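Local coordinates for protein LRA-12 (Uncultured bacterium, PDB 5AEB) that is a class B3 metallo-beta-lactamase that binds two zinc ions and probably hydrolyses beta-lactam antibiotics, carbapenems among them, at residues A[78-83]-A[91-96]; A[187-192]-A[262-267]. One frame throughout, in Å; residues are numbered along the deposited sequence.

Overall arrangement
The alpha-beta/beta-alpha fold of metallo-beta-lactamases sets two mixed sheets face to face between outer helices, and the two contacts fall on opposite sides of the centre of the chain. Interaction 1 comes first along the chain and closes before interaction 2 opens; it seats helix 93-100 on strand 77-81 of the seven-stranded sheet. Interaction 2 holds the loop that follows strand 178-184, of the five-stranded sheet, against the C-terminal helix 251-267. Their centres lie 27 Å apart and their nearest atoms about 9 Å, without touching. Four zinc ligands, Gln84, His86, Asp88 and His89, lie between the two segments of interaction 1, and another, His161, has its side chain about 7 Å from that of Ile189 in interaction 2.

Interaction 1 of 2, residues A[78-83]-A[91-96]; sequences KILLTT and GAMAEI
Strand 77-81 and the first turn of helix 93-100 come closest at Leu80 and Met93, whose CA atoms are 8.1 Å apart, and no hydrogen bond joins the two segments. Ala92 is the N-cap of the helix, and its carbonyl O receives Ile96 N at 2.9 Å. The space between the backbones is bridged by side chains. Leu80 and Met93 run past each other in opposite directions, and Met93 SD rests 3.9 Å from Leu80 CD1 and equally close to its CB. With CG anti to the backbone N (chi1 -170°), the Met93 chain leaves toward the strand and then bends at chi2 and chi3, which carries CE beyond Leu80 to within 3.5 Å of Leu81 O. The other branch of Leu80, CD2, meets Ile96 CG2 at 3.8 Å. Ile96 also packs on Ile51 of strand 48-52 and Ile63 of helix 60-69, so the helix packs on the outer face of the seven-stranded sheet, beside helix 60-69. Between strand and helix runs the stretch bearing Gln84, His86, Asp88 and His89, all zinc ligands. The contact brings together the two ends of that stretch; buried and mostly apolar, it rests on shape and dispersion and not on directional bonds.

Interaction 2 of 2, residues A[187-192]-A[262-267]; sequences PTIVIE and QKEYEK
Ile189 pushes a single methyl, CD1, against the last turns of helix 251-267, and its CA comes within 7.4 Å of that of Tyr265. At the start of the helical segment, the Gln262 side chain sets out away from the loop and bonds within its own helix: NE2 donates to Glu266 OE2 at 2.8 Å, an almost straight bond (174°) that lies in the amide plane and uses the anti lone pair of the carboxylate. Glu264 is the first to touch the loop. Its CG stands anti to the backbone N (chi1 -171°), which brings this methylene to 3.8 Å from Ile189 CD1, and the same methyl lies 3.7 Å from Glu264 O. The carboxylate turns off at the bend in chi2. In the metallo-beta-lactamase fold this loop follows strand 178-184 and skirts the zinc site; the Ile189 side chain is about 7 Å from that of His161, a ligand of the first zinc, and Thr188 O accepts a hydrogen bond from Tyr208 OH and a weak one from His161 ND1. Tyr265 offers its backbone to the loop, with CA 3.6 Å from Ile189 CD1, while CB is more distant at 4.5 Å. The phenol ring leads away toward Tyr208 and Ala209 of helix 204-216. Gln262 O lies in the ring plane at its edge. Past Glu266 the chain soon turns back: Asn270 makes a weak side-chain hydrogen bond with Glu264 OE2 and forms a backbone hydrogen bond with Ile191.

Interaction 1 of 2, residues A[78-83]-A[91-96]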
loop_
_atom_site.group_PDB
_atom_site.type_symbol
_atom_site.label_atom_id
_atom_site.label_comp_id
_atom_site.label_asym_id
_atom_site.label_seq_id
_atom_site.Cartn_x
_atom_site.Cartn_y
_atom_site.Cartn_z
ATOM N N LYS A 78 7.738 0.633 -14.754
ATOM C CA LYS A 78 8.661 1.774 -14.701
ATOM C C LYS A 78 8.879 2.290 -13.293
ATOM O O LYS A 78 9.950 2.797 -12.975
ATOM C CB LYS A 78 8.160 2.933 -15.556
ATOM C CG LYS A 78 8.148 2.745 -17.057
ATOM C CD LYS A 78 9.418 2.157 -17.668
ATOM C CE LYS A 78 9.269 2.153 -19.194
ATOM N NZ LYS A 78 9.573 0.828 -19.853
ATOM N N ILE A 79 7.846 2.154 -12.464
ATOM C CA ILE A 79 7.804 2.733 -11.123
ATOM C C ILE A 79 7.245 1.712 -10.119
ATOM O O ILE A 79 6.302 0.973 -10.422
ATOM C CB ILE A 79 7.016 4.063 -11.065
ATOM C CG1 ILE A 79 7.623 5.087 -12.048
ATOM C CG2 ILE A 79 6.984 4.603 -9.627
ATOM C CD1 ILE A 79 6.936 6.447 -12.074
ATOM N N LEU A 80 7.915 1.642 -8.972
ATOM C CA LEU A 80 7.514 0.855 -7.814
ATOM C C LEU A 80 7.230 1.804 -6.652
ATOM O O LEU A 80 8.062 2.670 -6.318
ATOM C CB LEU A 80 8.650 -0.119 -7.411
ATOM C CG LEU A 80 9.145 -1.064 -8.521
ATOM C CD1 LEU A 80 10.380 -1.825 -8.072
ATOM C CD2 LEU A 80 8.034 -2.013 -8.980
ATOM N N LEU A 81 6.067 1.627 -6.040
ATOM C CA LEU A 81 5.672 2.369 -4.851
ATOM C C LEU A 81 5.271 1.427 -3.706
ATOM O O LEU A 81 4.961 0.255 -3.944
ATOM C CB LEU A 81 4.503 3.298 -5.184
ATOM C CG LEU A 81 4.701 4.288 -6.342
ATOM C CD1 LEU A 81 3.381 4.960 -6.703
ATOM C CD2 LEU A 81 5.752 5.323 -5.959
ATOM N N THR A 82 5.261 1.950 -2.480
ATOM C CA THR A 82 4.667 1.234 -1.365
ATOM C C THR A 82 3.928 2.189 -0.449
ATOM O O THR A 82 4.307 3.346 -0.331
ATOM C CB THR A 82 5.697 0.398 -0.540
ATOM O OG1 THR A 82 5.025 -0.359 0.503
ATOM C CG2 THR A 82 6.759 1.314 0.130
ATOM N N THR A 83 2.887 1.697 0.214
ATOM C CA THR A 83 2.181 2.499 1.213
ATOM C C THR A 83 2.797 2.429 2.627
ATOM O O THR A 83 2.343 3.146 3.547
ATOM C CB THR A 83 0.727 2.051 1.278
ATOM O OG1 THR A 83 0.703 0.626 1.477
ATOM C CG2 THR A 83 0.022 2.399 -0.071
ATOM N N GLY A 91 7.872 -7.530 1.041
ATOM C CA GLY A 91 8.518 -8.836 0.979
ATOM C C GLY A 91 9.201 -9.151 -0.349
ATOM O O GLY A 91 10.357 -9.625 -0.357
ATOM N N ALA A 92 8.531 -8.864 -1.469
ATOM C CA ALA A 92 9.083 -9.201 -2.800
ATOM C C ALA A 92 9.557 -7.990 -3.601
ATOM O O ALA A 92 9.817 -8.096 -4.811
ATOM C CB ALA A 92 8.086 -10.021 -3.623
ATOM N N MET A 93 9.652 -6.841 -2.939
ATOM C CA MET A 93 10.017 -5.596 -3.621
ATOM C C MET A 93 11.454 -5.567 -4.171
ATOM O O MET A 93 11.674 -5.146 -5.310
ATOM C CB MET A 93 9.763 -4.385 -2.728
ATOM C CG MET A 93 9.903 -3.050 -3.457
ATOM S SD MET A 93 8.687 -2.973 -4.793
ATOM C CE MET A 93 7.194 -2.429 -3.905
ATOM N N ALA A 94 12.425 -5.998 -3.366
ATOM C CA ALA A 94 13.805 -6.109 -3.859
ATOM C C ALA A 94 13.883 -6.968 -5.125
ATOM O O ALA A 94 14.526 -6.585 -6.098
ATOM C CB ALA A 94 14.746 -6.636 -2.789
ATOM N N GLU A 95 13.185 -8.100 -5.116
ATOM C CA GLU A 95 13.183 -9.009 -6.246
ATOM C C GLU A 95 12.507 -8.407 -7.485
ATOM O O GLU A 95 13.011 -8.542 -8.615
ATOM C CB GLU A 95 12.495 -10.284 -5.853
ATOM C CG GLU A 95 12.262 -11.227 -7.016
ATOM C CD GLU A 95 11.949 -12.644 -6.564
ATOM O OE1 GLU A 95 11.809 -12.881 -5.332
ATOM O OE2 GLU A 95 11.844 -13.528 -7.459
ATOM N N ILE A 96 11.374 -7.737 -7.279
ATOM C CA ILE A 96 10.669 -7.144 -8.399
ATOM C C ILE A 96 11.475 -5.980 -8.956
ATOM O O ILE A 96 11.510 -5.764 -10.169
ATOM C CB ILE A 96 9.209 -6.792 -8.038
ATOM C CG1 ILE A 96 8.397 -8.081 -8.108
ATOM C CG2 ILE A 96 8.586 -5.791 -9.003
ATOM C CD1 ILE A 96 7.280 -8.100 -7.097
#

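Interaction 2 of 2, residues A[187-192]-A[262-267]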
loop_
_atom_site.group_PDB
_atom_site.type_symbol
_atom_site.label_atom_id
_atom_site.label_comp_id
_atom_site.label_asym_id
_atom_site.label_seq_id
_atom_site.Cartn_x
_atom_site.Cartn_y
_atom_site.Cartn_z
ATOM N N PRO A 187 -4.608 3.959 9.219
ATOM C CA PRO A 187 -3.762 4.159 10.409
ATOM C C PRO A 187 -4.065 3.157 11.518
ATOM O O PRO A 187 -4.576 3.517 12.567
ATOM C CB PRO A 187 -4.118 5.582 10.849
ATOM C CG PRO A 187 -5.554 5.723 10.422
ATOM C CD PRO A 187 -5.664 4.992 9.119
ATOM N N THR A 188 -3.766 1.898 11.269
ATOM C CA THR A 188 -3.900 0.900 12.277
ATOM C C THR A 188 -2.683 1.030 13.198
ATOM O O THR A 188 -1.647 1.578 12.798
ATOM C CB THR A 188 -3.990 -0.494 11.636
ATOM O OG1 THR A 188 -2.820 -0.728 10.836
ATOM C CG2 THR A 188 -5.277 -0.602 10.737
ATOM N N ILE A 189 -2.840 0.565 14.428
ATOM C CA ILE A 189 -1.781 0.589 15.421
ATOM C C ILE A 189 -1.201 -0.807 15.587
ATOM O O ILE A 189 -1.927 -1.807 15.783
ATOM C CB ILE A 189 -2.280 1.133 16.773
ATOM C CG1 ILE A 189 -2.757 2.582 16.598
ATOM C CG2 ILE A 189 -1.213 0.984 17.865
ATOM C CD1 ILE A 189 -3.539 3.091 17.780
ATOM N N VAL A 190 0.114 -0.856 15.537
ATOM C CA VAL A 190 0.831 -2.106 15.461
ATOM C C VAL A 190 1.328 -2.525 16.856
ATOM O O VAL A 190 1.517 -3.706 17.118
ATOM C CB VAL A 190 1.986 -1.958 14.425
ATOM C CG1 VAL A 190 3.141 -2.909 14.690
ATOM C CG2 VAL A 190 1.456 -2.140 13.019
ATOM N N ILE A 191 1.541 -1.550 17.731
ATOM C CA ILE A 191 2.086 -1.802 19.067
ATOM C C ILE A 191 1.016 -2.236 20.068
ATOM O O ILE A 191 -0.164 -1.905 19.935
ATOM C CB ILE A 191 2.852 -0.580 19.632
ATOM C CG1 ILE A 191 2.225 0.734 19.149
ATOM C CG2 ILE A 191 4.300 -0.647 19.188
ATOM C CD1 ILE A 191 1.849 1.733 20.220
ATOM N N GLU A 192 1.431 -2.975 21.084
ATOM C CA GLU A 192 0.503 -3.384 22.139
ATOM C C GLU A 192 0.511 -2.432 23.330
ATOM O O GLU A 192 -0.397 -2.458 24.140
ATOM C CB GLU A 192 0.770 -4.835 22.558
ATOM C CG GLU A 192 0.431 -5.817 21.443
ATOM C CD GLU A 192 1.209 -7.119 21.520
ATOM O OE1 GLU A 192 2.462 -7.087 21.600
ATOM O OE2 GLU A 192 0.561 -8.190 21.490
ATOM N N GLN A 262 -9.797 5.682 15.090
ATOM C CA GLN A 262 -9.776 6.830 16.000
ATOM C C GLN A 262 -9.923 6.379 17.471
ATOM O O GLN A 262 -9.120 6.779 18.316
ATOM C CB GLN A 262 -10.865 7.825 15.610
ATOM C CG GLN A 262 -11.177 8.902 16.641
ATOM C CD GLN A 262 -10.060 9.921 16.757
ATOM O OE1 GLN A 262 -9.463 10.328 15.756
ATOM N NE2 GLN A 262 -9.753 10.319 17.984
ATOM N N LYS A 263 -10.928 5.536 17.753
ATOM C CA LYS A 263 -11.132 4.944 19.089
ATOM C C LYS A 263 -9.898 4.155 19.550
ATOM O O LYS A 263 -9.543 4.162 20.738
ATOM C CB LYS A 263 -12.354 4.028 19.105
ATOM C CG LYS A 263 -13.667 4.699 18.696
ATOM C CD LYS A 263 -13.845 6.052 19.381
ATOM C CE LYS A 263 -14.671 7.021 18.556
ATOM N NZ LYS A 263 -16.062 6.525 18.359
ATOM N N GLU A 264 -9.273 3.458 18.596
ATOM C CA GLU A 264 -8.074 2.699 18.837
ATOM C C GLU A 264 -6.931 3.635 19.257
ATOM O O GLU A 264 -6.231 3.369 20.237
ATOM C CB GLU A 264 -7.713 1.904 17.591
ATOM C CG GLU A 264 -6.604 0.901 17.794
ATOM C CD GLU A 264 -6.988 -0.165 18.780
ATOM O OE1 GLU A 264 -7.086 0.135 19.983
ATOM O OE2 GLU A 264 -7.203 -1.311 18.354
ATOM N N TYR A 265 -6.750 4.723 18.508
ATOM C CA TYR A 265 -5.783 5.761 18.820
ATOM C C TYR A 265 -5.963 6.308 20.249
ATOM O O TYR A 265 -4.978 6.502 20.959
ATOM C CB TYR A 265 -5.876 6.885 17.785
ATOM C CG TYR A 265 -5.302 8.224 18.209
ATOM C CD1 TYR A 265 -3.932 8.429 18.257
ATOM C CD2 TYR A 265 -6.132 9.285 18.554
ATOM C CE1 TYR A 265 -3.404 9.646 18.627
ATOM C CE2 TYR A 265 -5.607 10.510 18.930
ATOM C CZ TYR A 265 -4.241 10.672 18.968
ATOM O OH TYR A 265 -3.707 11.877 19.333
ATOM N N GLU A 266 -7.211 6.534 20.652
ATOM C CA GLU A 266 -7.558 7.016 21.997
ATOM C C GLU A 266 -7.162 6.066 23.128
ATOM O O GLU A 266 -6.674 6.506 24.167
ATOM C CB GLU A 266 -9.058 7.350 22.089
ATOM C CG GLU A 266 -9.430 8.695 21.482
ATOM C CD GLU A 266 -10.923 8.852 21.228
ATOM O OE1 GLU A 266 -11.745 8.354 22.033
ATOM O OE2 GLU A 266 -11.288 9.496 20.219
ATOM N N LYS A 267 -7.385 4.776 22.936
ATOM C CA LYS A 267 -6.919 3.764 23.872
ATOM C C LYS A 267 -5.381 3.720 23.946
ATOM O O LYS A 267 -4.814 3.404 24.999
ATOM C CB LYS A 267 -7.441 2.394 23.439
ATOM C CG LYS A 267 -8.928 2.166 23.694
ATOM C CD LYS A 267 -9.388 0.842 23.098
ATOM C CE LYS A 267 -10.702 0.368 23.716
ATOM N NZ LYS A 267 -11.833 1.295 23.428
#